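Local atomic coordinates of LpxE (Aquifex aeolicus, PDB entry 6EBU), a protein that probably removes the 1-phosphate group of lipid A, as a membrane-embedded phosphatase of the PAP2 superfamily. Residues Ile9-Asn23 and Tyr141-Asp153. The protein carries 1 engineered substitution. Numbering follows the deposited sequence.
Sequences IEDFALNLELFRLIN and YERIYAGVHFPLD. With BOG (octyl beta-D-glucopyranoside), chain D; BOG (octyl beta-D-glucopyranoside), chain F; SO4 (sulfate ion), chain B.
Asn-15 bridges the two segments. Its OD1 accepts a bond from Leu-152 N at 2.9 Å, in the first turn of helix 151-170. The bond is bent, at 146°. Asn-15 ND2 donates to Glu-10 O at 3.0 Å, which fixes the rotation of the amide. With chi1 at -156°, CG lies anti to the backbone N, and the amide comes across Phe-150 CB. With an alanine in its place, Leu-152 N would probably lose this acceptor and the Glu-10 carbonyl its side-chain donor. Asp-153 OD2 accepts a nearly straight bond from Phe-150 N at 2.8 Å. The carboxylates of Glu-10 and Asp-153 lie close, OE1 to OD1 2.8 Å, with their planes 69° apart. Ser-104 hydrogen-bonds to both. Asn-23 ND2 bonds to Asn-95 O and makes a weak bond to Ile-144 O.

Glu-10 CB sits over one face of the Phe-150 ring, 4.0 Å from its centroid. Leu-18 CB meets Pro-151 CG at 3.6 Å. Phe-19 CD1 touches Ile-144 CG2, and Ile-22 CG2 lies over one face of Tyr-141.

The segment Tyr-141 to Asp-153 carries the R-x5-H-x3-D pattern of the PAP2 phosphatase motif. Arg-143 and His-149 hold a sulfate with Lys-79, Arg-86 and Gly-108 N, His-149 NE2 lying 2.8 Å from its O1, consistent with a phosphate site. Asp-153 OD2 backs His-149 through a weak bond from ND1. Asn-15 thus holds the start of helix 151-170, and Glu-10 lies against the Asp-153 behind His-149.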
# COMPACT_ATOMS: atom_id res chain seq x y z
N ILE A 9 10.37 14.56 -6.75
CA ILE A 9 10.61 13.36 -7.54
C ILE A 9 9.37 12.83 -8.23
O ILE A 9 9.47 11.90 -9.04
CB ILE A 9 11.21 12.24 -6.67
CG1 ILE A 9 10.28 11.91 -5.50
CG2 ILE A 9 12.60 12.63 -6.16
CD1 ILE A 9 10.76 10.76 -4.64
N GLU A 10 8.19 13.39 -7.94
CA GLU A 10 6.94 12.92 -8.52
C GLU A 10 6.62 13.55 -9.87
O GLU A 10 5.66 13.13 -10.52
CB GLU A 10 5.78 13.18 -7.55
CG GLU A 10 6.10 12.91 -6.09
CD GLU A 10 5.59 11.57 -5.61
OE1 GLU A 10 5.13 11.48 -4.45
OE2 GLU A 10 5.63 10.60 -6.39
N ASP A 11 7.40 14.54 -10.31
CA ASP A 11 7.07 15.31 -11.51
C ASP A 11 7.90 14.80 -12.69
O ASP A 11 8.87 15.41 -13.13
CB ASP A 11 7.31 16.80 -11.24
CG ASP A 11 6.83 17.70 -12.38
OD1 ASP A 11 6.50 17.20 -13.48
OD2 ASP A 11 6.79 18.93 -12.18
N PHE A 12 7.50 13.63 -13.18
CA PHE A 12 7.97 13.14 -14.47
C PHE A 12 6.77 12.60 -15.24
O PHE A 12 5.73 12.26 -14.67
CB PHE A 12 9.09 12.10 -14.35
CG PHE A 12 8.75 10.89 -13.53
CD1 PHE A 12 8.81 10.94 -12.14
CD2 PHE A 12 8.41 9.70 -14.14
CE1 PHE A 12 8.51 9.83 -11.39
CE2 PHE A 12 8.11 8.58 -13.38
CZ PHE A 12 8.16 8.64 -12.01
N ALA A 13 6.93 12.53 -16.57
CA ALA A 13 5.78 12.33 -17.45
C ALA A 13 5.08 11.01 -17.17
O ALA A 13 3.84 10.96 -17.10
CB ALA A 13 6.23 12.40 -18.91
N LEU A 14 5.85 9.93 -16.99
CA LEU A 14 5.24 8.62 -16.77
C LEU A 14 4.42 8.60 -15.49
O LEU A 14 3.35 7.98 -15.45
CB LEU A 14 6.33 7.55 -16.74
CG LEU A 14 5.89 6.11 -16.43
CD1 LEU A 14 4.81 5.66 -17.39
CD2 LEU A 14 7.09 5.18 -16.48
N ASN A 15 4.89 9.28 -14.45
CA ASN A 15 4.16 9.30 -13.18
C ASN A 15 2.84 10.05 -13.31
O ASN A 15 1.81 9.59 -12.82
CB ASN A 15 5.02 9.94 -12.09
CG ASN A 15 4.63 9.49 -10.70
OD1 ASN A 15 4.01 8.44 -10.52
ND2 ASN A 15 4.99 10.29 -9.70
N LEU A 16 2.86 11.21 -13.98
CA LEU A 16 1.66 12.04 -14.06
C LEU A 16 0.65 11.47 -15.04
O LEU A 16 -0.56 11.53 -14.79
CB LEU A 16 2.04 13.47 -14.44
CG LEU A 16 3.04 14.18 -13.53
CD1 LEU A 16 3.19 15.63 -13.93
CD2 LEU A 16 2.63 14.06 -12.06
N GLU A 17 1.12 10.92 -16.17
CA GLU A 17 0.19 10.34 -17.14
C GLU A 17 -0.47 9.09 -16.58
O GLU A 17 -1.67 8.87 -16.80
CB GLU A 17 0.92 10.03 -18.44
N LEU A 18 0.29 8.26 -15.86
CA LEU A 18 -0.30 7.08 -15.23
C LEU A 18 -1.33 7.48 -14.18
O LEU A 18 -2.40 6.86 -14.08
CB LEU A 18 0.79 6.22 -14.60
CG LEU A 18 1.61 5.29 -15.49
CD1 LEU A 18 2.11 4.10 -14.69
CD2 LEU A 18 0.79 4.83 -16.69
N PHE A 19 -1.04 8.51 -13.39
CA PHE A 19 -1.99 8.95 -12.38
C PHE A 19 -3.29 9.42 -13.02
O PHE A 19 -4.38 9.10 -12.53
CB PHE A 19 -1.40 10.07 -11.52
CG PHE A 19 -2.39 10.68 -10.58
CD1 PHE A 19 -2.69 10.07 -9.37
CD2 PHE A 19 -3.06 11.85 -10.91
CE1 PHE A 19 -3.62 10.62 -8.50
CE2 PHE A 19 -3.99 12.41 -10.05
CZ PHE A 19 -4.27 11.79 -8.84
N ARG A 20 -3.20 10.18 -14.11
CA ARG A 20 -4.40 10.71 -14.76
C ARG A 20 -5.27 9.59 -15.31
O ARG A 20 -6.50 9.65 -15.20
CB ARG A 20 -4.02 11.69 -15.87
CG ARG A 20 -3.38 12.98 -15.37
CD ARG A 20 -4.34 13.76 -14.49
NE ARG A 20 -3.77 15.04 -14.09
CZ ARG A 20 -4.39 15.92 -13.30
NH1 ARG A 20 -5.60 15.66 -12.83
NH2 ARG A 20 -3.80 17.07 -12.99
N LEU A 21 -4.65 8.56 -15.89
CA LEU A 21 -5.42 7.46 -16.46
C LEU A 21 -6.23 6.74 -15.39
O LEU A 21 -7.38 6.34 -15.63
CB LEU A 21 -4.49 6.48 -17.18
N ILE A 22 -5.66 6.58 -14.19
CA ILE A 22 -6.36 5.89 -13.12
C ILE A 22 -7.32 6.84 -12.40
O ILE A 22 -8.46 6.48 -12.12
CB ILE A 22 -5.34 5.27 -12.14
CG1 ILE A 22 -4.57 4.15 -12.83
CG2 ILE A 22 -6.05 4.77 -10.89
CD1 ILE A 22 -3.43 3.60 -12.00
N ASN A 23 -6.86 8.06 -12.11
CA ASN A 23 -7.66 8.97 -11.30
C ASN A 23 -8.85 9.55 -12.06
O ASN A 23 -9.77 10.07 -11.42
CB ASN A 23 -6.78 10.11 -10.78
CG ASN A 23 -7.49 10.99 -9.79
OD1 ASN A 23 -7.91 12.10 -10.11
ND2 ASN A 23 -7.64 10.49 -8.57
N TYR A 141 -3.91 0.17 -6.08
CA TYR A 141 -4.79 0.86 -7.03
C TYR A 141 -5.72 1.82 -6.30
O TYR A 141 -6.04 2.90 -6.82
CB TYR A 141 -5.59 -0.16 -7.84
CG TYR A 141 -6.26 0.41 -9.07
CD1 TYR A 141 -7.42 1.17 -8.97
CD2 TYR A 141 -5.73 0.20 -10.34
CE1 TYR A 141 -8.03 1.70 -10.08
CE2 TYR A 141 -6.34 0.73 -11.46
CZ TYR A 141 -7.49 1.47 -11.33
OH TYR A 141 -8.10 2.00 -12.44
N GLU A 142 -6.17 1.46 -5.10
CA GLU A 142 -7.09 2.31 -4.36
C GLU A 142 -6.45 3.65 -4.00
O GLU A 142 -7.10 4.70 -4.07
CB GLU A 142 -7.58 1.59 -3.10
CG GLU A 142 -8.35 2.46 -2.13
CD GLU A 142 -7.55 2.74 -0.88
OE1 GLU A 142 -7.31 3.93 -0.58
OE2 GLU A 142 -7.16 1.78 -0.20
N ARG A 143 -5.16 3.64 -3.63
CA ARG A 143 -4.49 4.88 -3.26
C ARG A 143 -4.45 5.86 -4.43
O ARG A 143 -4.64 7.06 -4.25
CB ARG A 143 -3.08 4.59 -2.75
CG ARG A 143 -3.01 3.60 -1.60
CD ARG A 143 -4.05 3.91 -0.54
NE ARG A 143 -3.58 4.91 0.41
CZ ARG A 143 -4.38 5.65 1.18
NH1 ARG A 143 -5.69 5.51 1.10
NH2 ARG A 143 -3.86 6.54 2.02
N ILE A 144 -4.21 5.35 -5.64
CA ILE A 144 -4.19 6.22 -6.81
C ILE A 144 -5.60 6.67 -7.17
O ILE A 144 -5.83 7.84 -7.48
CB ILE A 144 -3.49 5.52 -7.99
CG1 ILE A 144 -2.17 4.90 -7.54
CG2 ILE A 144 -3.27 6.49 -9.14
CD1 ILE A 144 -1.49 4.09 -8.61
N TYR A 145 -6.56 5.74 -7.13
CA TYR A 145 -7.94 6.10 -7.44
C TYR A 145 -8.47 7.14 -6.47
O TYR A 145 -9.26 8.01 -6.87
CB TYR A 145 -8.83 4.85 -7.43
CG TYR A 145 -10.25 5.13 -7.84
CD1 TYR A 145 -10.63 5.07 -9.18
CD2 TYR A 145 -11.21 5.48 -6.90
CE1 TYR A 145 -11.93 5.34 -9.56
CE2 TYR A 145 -12.51 5.74 -7.27
CZ TYR A 145 -12.87 5.67 -8.61
OH TYR A 145 -14.17 5.94 -8.98
N ALA A 146 -8.07 7.07 -5.20
CA ALA A 146 -8.49 8.06 -4.22
C ALA A 146 -7.84 9.42 -4.43
O ALA A 146 -8.25 10.39 -3.79
CB ALA A 146 -8.20 7.55 -2.81
N GLY A 147 -6.83 9.51 -5.29
CA GLY A 147 -6.15 10.77 -5.53
C GLY A 147 -5.16 11.17 -4.47
O GLY A 147 -4.75 12.34 -4.43
N VAL A 148 -4.74 10.25 -3.60
CA VAL A 148 -3.83 10.58 -2.51
C VAL A 148 -2.41 10.10 -2.76
O VAL A 148 -1.51 10.41 -1.96
CB VAL A 148 -4.34 10.02 -1.17
CG1 VAL A 148 -5.73 10.56 -0.87
CG2 VAL A 148 -4.34 8.49 -1.19
N HIS A 149 -2.16 9.35 -3.84
CA HIS A 149 -0.83 8.85 -4.13
C HIS A 149 -0.59 8.87 -5.63
O HIS A 149 -1.53 8.86 -6.43
CB HIS A 149 -0.60 7.44 -3.58
CG HIS A 149 -0.25 7.39 -2.13
ND1 HIS A 149 0.92 7.92 -1.63
CD2 HIS A 149 -0.91 6.88 -1.07
CE1 HIS A 149 0.97 7.73 -0.33
NE2 HIS A 149 -0.13 7.11 0.04
N PHE A 150 0.69 8.92 -6.00
CA PHE A 150 1.17 8.76 -7.36
C PHE A 150 1.56 7.32 -7.61
O PHE A 150 1.85 6.57 -6.67
CB PHE A 150 2.38 9.67 -7.61
CG PHE A 150 2.08 11.13 -7.53
CD1 PHE A 150 1.49 11.79 -8.60
CD2 PHE A 150 2.40 11.86 -6.40
CE1 PHE A 150 1.22 13.15 -8.53
CE2 PHE A 150 2.14 13.22 -6.33
CZ PHE A 150 1.55 13.86 -7.40
N PRO A 151 1.57 6.88 -8.88
CA PRO A 151 2.05 5.53 -9.18
C PRO A 151 3.45 5.24 -8.67
O PRO A 151 3.75 4.08 -8.35
CB PRO A 151 1.99 5.49 -10.72
CG PRO A 151 0.87 6.41 -11.05
CD PRO A 151 0.94 7.52 -10.04
N LEU A 152 4.32 6.25 -8.59
CA LEU A 152 5.65 6.03 -8.02
C LEU A 152 5.56 5.61 -6.56
O LEU A 152 6.32 4.74 -6.11
CB LEU A 152 6.49 7.30 -8.16
CG LEU A 152 7.81 7.33 -7.39
CD1 LEU A 152 8.76 6.27 -7.93
CD2 LEU A 152 8.45 8.71 -7.44
N ASP A 153 4.63 6.21 -5.80
CA ASP A 153 4.50 5.89 -4.38
C ASP A 153 4.03 4.46 -4.17
O ASP A 153 4.52 3.78 -3.26
CB ASP A 153 3.54 6.87 -3.71
CG ASP A 153 3.82 8.31 -4.07
OD1 ASP A 153 5.00 8.66 -4.27
OD2 ASP A 153 2.85 9.10 -4.16
O1 BOG D . 5.67 -3.98 -8.15
C1' BOG D . 4.26 -4.23 -8.25
C2' BOG D . 3.49 -2.92 -8.01
C3' BOG D . 1.96 -3.21 -7.90
C4' BOG D . 1.21 -1.90 -7.53
C5' BOG D . -0.25 -1.98 -8.00
C6' BOG D . -0.78 -0.57 -8.32
C7' BOG D . -1.35 -0.55 -9.73
C8' BOG D . -2.17 0.73 -9.94
O1 BOG F . -2.71 6.76 6.68
C1' BOG F . -3.25 5.46 6.42
C2' BOG F . -4.77 5.48 6.67
C3' BOG F . -5.47 4.42 5.76
C4' BOG F . -6.66 5.08 5.01
C5' BOG F . -6.26 6.48 4.51
C6' BOG F . -7.52 7.27 4.10
C7' BOG F . -8.21 7.84 5.34
C8' BOG F . -7.32 8.90 5.98
S SO4 B . -0.27 6.38 3.21
O1 SO4 B . -1.00 5.63 2.20
O2 SO4 B . -0.95 7.64 3.48
O3 SO4 B . 1.08 6.64 2.72
O4 SO4 B . -0.19 5.60 4.45
O HOH W 1 -9.72 3.82 -12.45